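Local coordinates for magnesium transport protein CorA (Methanocaldococcus jannaschii, PDB 4EGW) that mediates magnesium influx across the cell membrane as a homopentamer whose permeation pathway opens at low cytoplasmic magnesium and closes at high, at residues L81-I86 and T110-G115; Y100-F105 and D129-I134. All coordinates share one frame; numbering follows the deposited sequence.

In the fold
Contacts 1 and 2 lie side by side in the cytoplasmic domain of CorA, their centres about 9 Å apart. Their segments alternate along the chain: 81-86, 100-105, 110-115, 129-134. The two middle ones belong to strands 96-104 and 110-119, consecutive antiparallel neighbours in the mixed sheet, and are joined by backbone bonds such as Thr112 N to Ala102 O. Contact 1 brings the loop after helix 74-80 onto strand 110-119; contact 2 sets the entrance to helix 132-143 against strand 96-104. Strand 110-119 also reaches segment 129-134, Leu114 packing on Ile131 and Thr112 hydrogen-bonding with Asp129, while Lys101 of strand 96-104 hydrogen-bonds Glu83; each strand thus touches both segments.

Contact 1: residues L81-I86 and T110-G115; sequences LDEQEI and TTTSLG
Glu83 lays its CB over the hydroxyl of Thr112, with CB 3.1 Å from Thr112 OG1, the two side chains slanting past each other. Thr112 OG1 stands anti to its own backbone N (chi1 -165°) and is a hydrogen-bonding partner of Asp129 OD2, so the Glu83 methylene rests on a hydroxyl that is already engaged. One residue on, the Ser113 side chain enters the bend of the loop: Ser113 CB lies 3.5 Å from Asp82 O and 4.1 Å from Glu85 CB. Ser113 OG also approaches Glu85 O, but at a spacing so short that the detail of this bond is doubtful. The bend includes an Asx turn, in which Gln84 N donates to Asp82 OD1 at 3.0 Å from the anti side, 35° out of the carboxylate plane. This turn follows helix 74-80 and brings the loop against strand 110-119 where Ser113 N donates to Glu83 O, 3.2 Å away, in a somewhat bent bond (N-H...O 146°). Lys101 NZ of the adjoining strand is a second donor to Glu83 O. Glu85 turns its carboxylate away from the strand, where OE2 forms a salt bridge with Arg88.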
loop_
_atom_site.group_PDB
_atom_site.type_symbol
_atom_site.label_atom_id
_atom_site.label_comp_id
_atom_site.label_asym_id
_atom_site.label_seq_id
_atom_site.Cartn_x
_atom_site.Cartn_y
_atom_site.Cartn_z
ATOM N N LEU A 81 -14.555 -22.183 2.543
ATOM C CA LEU A 81 -13.281 -22.807 2.885
ATOM C C LEU A 81 -12.592 -23.443 1.689
ATOM O O LEU A 81 -11.551 -24.082 1.845
ATOM C CB LEU A 81 -13.468 -23.856 3.976
ATOM C CG LEU A 81 -13.696 -23.280 5.365
ATOM C CD1 LEU A 81 -13.924 -24.401 6.335
ATOM C CD2 LEU A 81 -12.510 -22.433 5.789
ATOM N N ASP A 82 -13.181 -23.309 0.504
ATOM C CA ASP A 82 -12.534 -23.819 -0.702
ATOM C C ASP A 82 -11.678 -22.695 -1.261
ATOM O O ASP A 82 -12.182 -21.643 -1.650
ATOM C CB ASP A 82 -13.564 -24.312 -1.726
ATOM C CG ASP A 82 -12.937 -25.142 -2.846
ATOM O OD1 ASP A 82 -11.711 -25.038 -3.075
ATOM O OD2 ASP A 82 -13.679 -25.896 -3.511
ATOM N N GLU A 83 -10.370 -22.911 -1.265
ATOM C CA GLU A 83 -9.445 -21.862 -1.649
ATOM C C GLU A 83 -9.162 -21.895 -3.145
ATOM O O GLU A 83 -8.448 -21.036 -3.666
ATOM C CB GLU A 83 -8.150 -21.925 -0.826
ATOM C CG GLU A 83 -7.384 -23.238 -0.914
ATOM C CD GLU A 83 -7.627 -24.142 0.281
ATOM O OE1 GLU A 83 -6.665 -24.404 1.037
ATOM O OE2 GLU A 83 -8.779 -24.597 0.465
ATOM N N GLN A 84 -9.726 -22.889 -3.831
ATOM C CA GLN A 84 -9.684 -22.914 -5.289
ATOM C C GLN A 84 -10.853 -22.135 -5.898
ATOM O O GLN A 84 -10.825 -21.803 -7.081
ATOM C CB GLN A 84 -9.665 -24.349 -5.827
ATOM C CG GLN A 84 -8.335 -25.071 -5.673
ATOM C CD GLN A 84 -8.294 -26.385 -6.433
ATOM O OE1 GLN A 84 -9.228 -26.726 -7.167
ATOM N NE2 GLN A 84 -7.209 -27.133 -6.258
ATOM N N GLU A 85 -11.853 -21.808 -5.077
ATOM C CA GLU A 85 -13.071 -21.143 -5.550
ATOM C C GLU A 85 -12.793 -19.875 -6.347
ATOM O O GLU A 85 -12.003 -19.027 -5.932
ATOM C CB GLU A 85 -13.975 -20.790 -4.371
ATOM C CG GLU A 85 -14.653 -21.972 -3.713
ATOM C CD GLU A 85 -15.818 -22.508 -4.524
ATOM O OE1 GLU A 85 -16.369 -23.556 -4.136
ATOM O OE2 GLU A 85 -16.190 -21.889 -5.542
ATOM N N ILE A 86 -13.465 -19.738 -7.484
ATOM C CA ILE A 86 -13.352 -18.528 -8.282
ATOM C C ILE A 86 -14.120 -17.402 -7.624
ATOM O O ILE A 86 -15.303 -17.552 -7.328
ATOM C CB ILE A 86 -13.915 -18.730 -9.689
ATOM C CG1 ILE A 86 -13.053 -19.735 -10.468
ATOM C CG2 ILE A 86 -14.020 -17.395 -10.412
ATOM C CD1 ILE A 86 -11.551 -19.435 -10.456
ATOM N N THR A 110 1.347 -17.012 -3.929
ATOM C CA THR A 110 0.226 -17.259 -4.837
ATOM C C THR A 110 -1.010 -16.603 -4.220
ATOM O O THR A 110 -0.878 -15.792 -3.307
ATOM C CB THR A 110 -0.017 -18.768 -5.125
ATOM O OG1 THR A 110 -0.405 -19.445 -3.923
ATOM C CG2 THR A 110 1.235 -19.428 -5.714
ATOM N N THR A 111 -2.200 -16.906 -4.727
ATOM C CA THR A 111 -3.413 -16.387 -4.113
ATOM C C THR A 111 -4.314 -17.517 -3.668
ATOM O O THR A 111 -4.132 -18.663 -4.070
ATOM C CB THR A 111 -4.205 -15.490 -5.048
ATOM O OG1 THR A 111 -4.741 -16.274 -6.115
ATOM C CG2 THR A 111 -3.329 -14.389 -5.599
ATOM N N THR A 112 -5.274 -17.176 -2.817
ATOM C CA THR A 112 -6.107 -18.149 -2.140
ATOM C C THR A 112 -7.482 -17.527 -1.911
ATOM O O THR A 112 -7.599 -16.333 -1.641
ATOM C CB THR A 112 -5.487 -18.519 -0.777
ATOM O OG1 THR A 112 -6.100 -19.710 -0.249
ATOM C CG2 THR A 112 -5.666 -17.370 0.211
ATOM N N SER A 113 -8.527 -18.337 -2.017
ATOM C CA SER A 113 -9.885 -17.823 -1.914
ATOM C C SER A 113 -10.431 -17.790 -0.496
ATOM O O SER A 113 -10.157 -18.663 0.343
ATOM C CB SER A 113 -10.834 -18.600 -2.828
ATOM O OG SER A 113 -10.615 -18.265 -4.189
ATOM N N LEU A 114 -11.204 -16.750 -0.228
ATOM C CA LEU A 114 -11.983 -16.702 0.987
ATOM C C LEU A 114 -13.420 -16.428 0.626
ATOM O O LEU A 114 -13.701 -15.697 -0.323
ATOM C CB LEU A 114 -11.461 -15.636 1.949
ATOM C CG LEU A 114 -11.169 -14.208 1.491
ATOM C CD1 LEU A 114 -11.785 -13.892 0.162
ATOM C CD2 LEU A 114 -11.654 -13.230 2.549
ATOM N N GLY A 115 -14.327 -17.089 1.330
ATOM C CA GLY A 115 -15.725 -16.740 1.261
ATOM C C GLY A 115 -16.053 -15.631 2.237
ATOM O O GLY A 115 -15.561 -15.604 3.373
#

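Contact 2: residues Y100-F105 and D129-I134; sequences YKAPLF and DKIKAI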
loop_
_atom_site.group_PDB
_atom_site.type_symbol
_atom_site.label_atom_id
_atom_site.label_comp_id
_atom_site.label_asym_id
_atom_site.label_seq_id
_atom_site.Cartn_x
_atom_site.Cartn_y
_atom_site.Cartn_z
ATOM N N TYR A 100 -13.466 -14.281 -2.852
ATOM C CA TYR A 100 -12.489 -13.304 -3.270
ATOM C C TYR A 100 -11.107 -13.908 -3.190
ATOM O O TYR A 100 -10.848 -14.755 -2.337
ATOM C CB TYR A 100 -12.589 -12.091 -2.368
ATOM C CG TYR A 100 -12.294 -10.793 -3.055
ATOM C CD1 TYR A 100 -13.228 -10.201 -3.887
ATOM C CD2 TYR A 100 -11.079 -10.150 -2.864
ATOM C CE1 TYR A 100 -12.961 -9.000 -4.514
ATOM C CE2 TYR A 100 -10.801 -8.950 -3.483
ATOM C CZ TYR A 100 -11.745 -8.376 -4.307
ATOM O OH TYR A 100 -11.462 -7.178 -4.924
ATOM N N LYS A 101 -10.225 -13.491 -4.095
ATOM C CA LYS A 101 -8.850 -13.978 -4.101
ATOM C C LYS A 101 -7.911 -13.011 -3.399
ATOM O O LYS A 101 -7.761 -11.857 -3.803
ATOM C CB LYS A 101 -8.353 -14.227 -5.525
ATOM C CG LYS A 101 -8.875 -15.507 -6.146
ATOM C CD LYS A 101 -8.020 -16.715 -5.812
ATOM C CE LYS A 101 -8.683 -17.954 -6.329
ATOM N NZ LYS A 101 -7.844 -19.126 -6.002
ATOM N N ALA A 102 -7.263 -13.507 -2.357
ATOM C CA ALA A 102 -6.320 -12.720 -1.605
ATOM C C ALA A 102 -4.941 -13.352 -1.738
ATOM O O ALA A 102 -4.821 -14.571 -1.887
ATOM C CB ALA A 102 -6.740 -12.684 -0.168
ATOM N N PRO A 103 -3.892 -12.523 -1.694
ATOM C CA PRO A 103 -2.520 -13.033 -1.748
ATOM C C PRO A 103 -2.268 -14.089 -0.659
ATOM O O PRO A 103 -2.808 -14.004 0.438
ATOM C CB PRO A 103 -1.674 -11.774 -1.494
ATOM C CG PRO A 103 -2.541 -10.643 -1.919
ATOM C CD PRO A 103 -3.926 -11.061 -1.504
ATOM N N LEU A 104 -1.452 -15.083 -0.982
ATOM C CA LEU A 104 -1.129 -16.169 -0.067
ATOM C C LEU A 104 0.380 -16.272 -0.024
ATOM O O LEU A 104 1.046 -16.275 -1.060
ATOM C CB LEU A 104 -1.716 -17.475 -0.584
ATOM C CG LEU A 104 -1.265 -18.757 0.107
ATOM C CD1 LEU A 104 -1.616 -18.716 1.573
ATOM C CD2 LEU A 104 -1.870 -19.993 -0.567
ATOM N N PHE A 105 0.934 -16.359 1.170
ATOM C CA PHE A 105 2.377 -16.265 1.307
ATOM C C PHE A 105 2.985 -17.606 1.692
ATOM O O PHE A 105 2.401 -18.377 2.454
ATOM C CB PHE A 105 2.734 -15.174 2.312
ATOM C CG PHE A 105 1.813 -13.976 2.257
ATOM C CD1 PHE A 105 0.464 -14.097 2.583
ATOM C CD2 PHE A 105 2.291 -12.729 1.899
ATOM C CE1 PHE A 105 -0.383 -13.001 2.539
ATOM C CE2 PHE A 105 1.447 -11.631 1.864
ATOM C CZ PHE A 105 0.111 -11.767 2.179
ATOM N N ASP A 129 -7.016 -20.641 4.312
ATOM C CA ASP A 129 -5.633 -20.178 4.398
ATOM C C ASP A 129 -5.602 -18.847 5.133
ATOM O O ASP A 129 -6.557 -18.075 5.070
ATOM C CB ASP A 129 -5.003 -20.021 3.007
ATOM C CG ASP A 129 -4.184 -21.237 2.586
ATOM O OD1 ASP A 129 -3.632 -21.933 3.461
ATOM O OD2 ASP A 129 -4.080 -21.491 1.367
ATOM N N LYS A 130 -4.519 -18.575 5.845
ATOM C CA LYS A 130 -4.405 -17.278 6.474
ATOM C C LYS A 130 -4.566 -16.244 5.379
ATOM O O LYS A 130 -4.178 -16.467 4.231
ATOM C CB LYS A 130 -3.046 -17.110 7.137
ATOM C CG LYS A 130 -3.072 -16.274 8.409
ATOM C CD LYS A 130 -3.822 -14.938 8.257
ATOM C CE LYS A 130 -5.189 -14.956 8.957
ATOM N NZ LYS A 130 -5.531 -13.660 9.625
ATOM N N ILE A 131 -5.171 -15.121 5.730
ATOM C CA ILE A 131 -5.280 -14.005 4.814
ATOM C C ILE A 131 -4.731 -12.752 5.485
ATOM O O ILE A 131 -5.271 -12.257 6.477
ATOM C CB ILE A 131 -6.717 -13.810 4.342
ATOM C CG1 ILE A 131 -7.248 -15.141 3.818
ATOM C CG2 ILE A 131 -6.786 -12.723 3.272
ATOM C CD1 ILE A 131 -8.484 -15.011 2.996
ATOM N N LYS A 132 -3.640 -12.254 4.932
ATOM C CA LYS A 132 -2.866 -11.222 5.582
ATOM C C LYS A 132 -3.754 -10.060 5.982
ATOM O O LYS A 132 -3.533 -9.417 7.004
ATOM C CB LYS A 132 -1.781 -10.734 4.633
ATOM C CG LYS A 132 -0.620 -10.076 5.326
ATOM C CD LYS A 132 0.223 -11.095 6.068
ATOM C CE LYS A 132 0.661 -10.530 7.414
ATOM N NZ LYS A 132 0.830 -9.044 7.372
ATOM N N ALA A 133 -4.767 -9.796 5.168
ATOM C CA ALA A 133 -5.546 -8.582 5.319
ATOM C C ALA A 133 -6.428 -8.617 6.551
ATOM O O ALA A 133 -6.667 -7.584 7.175
ATOM C CB ALA A 133 -6.375 -8.332 4.076
ATOM N N ILE A 134 -6.906 -9.807 6.903
ATOM C CA ILE A 134 -7.897 -9.955 7.963
ATOM C C ILE A 134 -7.242 -9.863 9.322
ATOM O O ILE A 134 -7.836 -9.370 10.287
ATOM C CB ILE A 134 -8.671 -11.271 7.821
ATOM C CG1 ILE A 134 -9.301 -11.330 6.436
ATOM C CG2 ILE A 134 -9.726 -11.401 8.903
ATOM C CD1 ILE A 134 -10.347 -12.364 6.316
#
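The carbonyl oxygen of Ile131, whose side chain packs on Ala102, receives two donors: Ile134 N at 3.0 Å and, weakly, Lys130 NZ at 3.5 Å. The first bond belongs to the opening turn of helix 132-143, for which Ile131 is the N-cap residue. Ile131 CG2 sits anti to the backbone N, and this methyl meets Ala102 CB at 3.4 Å. Leu114 of the neighbouring strand also packs on Ile131. In the alpha/beta cytoplasmic domain of CorA this is where the chain, having left strand 122-127, turns into a helix beside strand 96-104. Further along, Lys132 meets the Phe105 ring from rim to face: Lys132 CB touches the rim at Phe105 CZ (3.3 Å), and the bent chain carries Lys132 CD over one face, 4.3 Å from the Phe105 centroid and 26° off its normal, a CH-pi contact. Lys132 also packs on Asp178 of the second subunit. At the start of the loop the side chains of Leu104 and Asp129 cross at about a right angle. Both leucine methyls border the carboxylate, CD2 3.3 Å and CD1 3.7 Å from Asp129 OD2, while that same oxygen is hydrogen-bonded with Thr112 OG1.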